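Local atomic coordinates of PDZ domain protein (Parabacteroides distasonis, PDB entry 4L8N), a protein that is of unknown function but carries N- and C-terminal PDZ domains and a DUF4136 domain, and binds magnesium. Residues A[332-337]-A[440-445]. Numbering follows the deposited sequence.
Sequences YAAGIR and LEVIIR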
loop_
_atom_site.group_PDB
_atom_site.type_symbol
_atom_site.label_atom_id
_atom_site.label_comp_id
_atom_site.label_asym_id
_atom_site.label_seq_id
_atom_site.Cartn_x
_atom_site.Cartn_y
_atom_site.Cartn_z
ATOM N N TYR A 332 -30.403 4.409 44.602
ATOM C CA TYR A 332 -30.621 5.588 45.447
ATOM C C TYR A 332 -32.129 5.832 45.612
ATOM O O TYR A 332 -32.597 6.017 46.732
ATOM C CB TYR A 332 -29.918 6.850 44.892
ATOM C CG TYR A 332 -30.201 8.068 45.748
ATOM C CD1 TYR A 332 -29.446 8.334 46.887
ATOM C CD2 TYR A 332 -31.307 8.878 45.497
ATOM C CE1 TYR A 332 -29.750 9.408 47.721
ATOM C CE2 TYR A 332 -31.640 9.933 46.340
ATOM C CZ TYR A 332 -30.851 10.206 47.445
ATOM O OH TYR A 332 -31.186 11.254 48.269
ATOM N N ALA A 333 -32.868 5.841 44.485
ATOM C CA ALA A 333 -34.317 6.025 44.415
ATOM C C ALA A 333 -35.055 4.936 45.195
ATOM O O ALA A 333 -36.114 5.215 45.760
ATOM C CB ALA A 333 -34.776 6.031 42.966
ATOM N N ALA A 334 -34.479 3.706 45.238
ATOM C CA ALA A 334 -35.010 2.548 45.971
ATOM C C ALA A 334 -34.719 2.655 47.468
ATOM O O ALA A 334 -35.329 1.936 48.255
ATOM C CB ALA A 334 -34.420 1.259 45.420
ATOM N N GLY A 335 -33.794 3.533 47.846
ATOM C CA GLY A 335 -33.441 3.766 49.241
ATOM C C GLY A 335 -32.231 3.031 49.785
ATOM O O GLY A 335 -32.038 2.980 51.003
ATOM N N ILE A 336 -31.409 2.441 48.905
ATOM C CA ILE A 336 -30.178 1.756 49.327
ATOM C C ILE A 336 -29.193 2.846 49.732
ATOM O O ILE A 336 -29.151 3.891 49.076
ATOM C CB ILE A 336 -29.628 0.824 48.199
ATOM C CG1 ILE A 336 -30.686 -0.231 47.767
ATOM C CG2 ILE A 336 -28.268 0.184 48.560
ATOM C CD1 ILE A 336 -31.107 -1.237 48.838
ATOM N N ARG A 337 -28.445 2.641 50.816
ATOM C CA ARG A 337 -27.494 3.662 51.239
ATOM C C ARG A 337 -26.111 3.040 51.550
ATOM O O ARG A 337 -26.064 1.849 51.865
ATOM C CB ARG A 337 -28.051 4.460 52.460
ATOM C CG ARG A 337 -29.285 5.347 52.162
ATOM C CD ARG A 337 -29.058 6.499 51.160
ATOM N NE ARG A 337 -30.278 7.295 50.968
ATOM C CZ ARG A 337 -31.168 7.112 49.993
ATOM N NH1 ARG A 337 -30.968 6.185 49.062
ATOM N NH2 ARG A 337 -32.260 7.868 49.933
ATOM N N LEU A 440 -34.518 -5.281 55.303
ATOM C CA LEU A 440 -35.420 -4.789 54.266
ATOM C C LEU A 440 -35.194 -5.485 52.905
ATOM O O LEU A 440 -34.085 -5.912 52.579
ATOM C CB LEU A 440 -35.237 -3.259 54.120
ATOM C CG LEU A 440 -36.296 -2.493 53.295
ATOM C CD1 LEU A 440 -37.522 -2.137 54.152
ATOM C CD2 LEU A 440 -35.697 -1.248 52.649
ATOM N N GLU A 441 -36.274 -5.572 52.120
ATOM C CA GLU A 441 -36.316 -6.129 50.780
ATOM C C GLU A 441 -36.794 -5.035 49.820
ATOM O O GLU A 441 -37.897 -4.504 49.988
ATOM C CB GLU A 441 -37.241 -7.359 50.743
ATOM C CG GLU A 441 -37.145 -8.161 49.459
ATOM C CD GLU A 441 -37.957 -9.443 49.409
ATOM O OE1 GLU A 441 -37.715 -10.341 50.247
ATOM O OE2 GLU A 441 -38.800 -9.570 48.493
ATOM N N VAL A 442 -35.964 -4.668 48.843
ATOM C CA VAL A 442 -36.367 -3.645 47.893
ATOM C C VAL A 442 -36.205 -4.208 46.471
ATOM O O VAL A 442 -35.292 -4.993 46.211
ATOM C CB VAL A 442 -35.644 -2.282 48.131
ATOM C CG1 VAL A 442 -34.232 -2.255 47.561
ATOM C CG2 VAL A 442 -36.470 -1.111 47.602
ATOM N N ILE A 443 -37.141 -3.861 45.586
ATOM C CA ILE A 443 -37.108 -4.319 44.203
ATOM C C ILE A 443 -36.531 -3.192 43.380
ATOM O O ILE A 443 -37.103 -2.095 43.352
ATOM C CB ILE A 443 -38.478 -4.799 43.662
ATOM C CG1 ILE A 443 -39.313 -5.611 44.683
ATOM C CG2 ILE A 443 -38.323 -5.495 42.337
ATOM C CD1 ILE A 443 -38.649 -6.823 45.408
ATOM N N ILE A 444 -35.376 -3.444 42.743
ATOM C CA ILE A 444 -34.718 -2.417 41.961
ATOM C C ILE A 444 -34.888 -2.734 40.501
ATOM O O ILE A 444 -34.397 -3.762 40.048
ATOM C CB ILE A 444 -33.221 -2.244 42.357
ATOM C CG1 ILE A 444 -33.071 -1.883 43.858
ATOM C CG2 ILE A 444 -32.558 -1.191 41.464
ATOM C CD1 ILE A 444 -31.624 -1.707 44.395
ATOM N N ARG A 445 -35.606 -1.884 39.762
ATOM C CA ARG A 445 -35.662 -2.067 38.328
ATOM C C ARG A 445 -34.469 -1.304 37.778
ATOM O O ARG A 445 -34.400 -0.080 37.935
ATOM C CB ARG A 445 -36.970 -1.649 37.662
ATOM C CG ARG A 445 -36.938 -2.106 36.202
ATOM C CD ARG A 445 -38.191 -1.799 35.440
ATOM N NE ARG A 445 -39.217 -2.812 35.626
ATOM C CZ ARG A 445 -39.386 -3.869 34.849
ATOM N NH1 ARG A 445 -38.588 -4.074 33.811
ATOM N NH2 ARG A 445 -40.362 -4.723 35.093
#
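Val-442 sets its two methyl branches against different residues, Ala-334 and Ile-336. CG1 meets the end of Ile-336, with CD1 of that isoleucine 3.5 Å from CG1 of Val-442, the two side chains crossing at a slant. CG2, anti to the backbone N of Val-442, turns to Ala-334 instead, lying 3.8 Å from CB of Ala-334 and also against that residue's carbonyl O. Two residues along the strand, Ile-444 repeats the pairing: its CG1 touches CB of Ala-334 at 3.8 Å, and its CD1 comes equally near CG1 of Ile-336. Ile-444 places CG1 anti to its carbonyl carbon (chi1 -58°) and extends the chain from there (chi2 179°), which carries CD1 to the isoleucine across the contact. Ala-334 and Ile-336 thus each touch both strand residues.

The turn is a Schellman motif, with Gly-335 at positive phi (97°). Tyr-332 O accepts from Gly-335 N and, at 2.8 Å, from Arg-337 NH1, whose guanidinium lies with one face over CE1 of the Tyr-332 ring. Strand 438-456 pairs with strand 429-435, and Pro-330 and Ala-331 continue the packing on Ile-444. With only a CB here, as in alanine, Ile-336 CD1 would probably lose the methyl partner that Val-442 gives it, and a gap would open beside Ala-334. The contact joins the segment around the end of the short helix to strand 438-456 of what is probably the C-terminal PDZ domain, mainly through apolar side chains and with no polar bond between the two segments, so its cohesion probably rests on shape and burial, while hydrogen bonds within the turn hold the helix end in form.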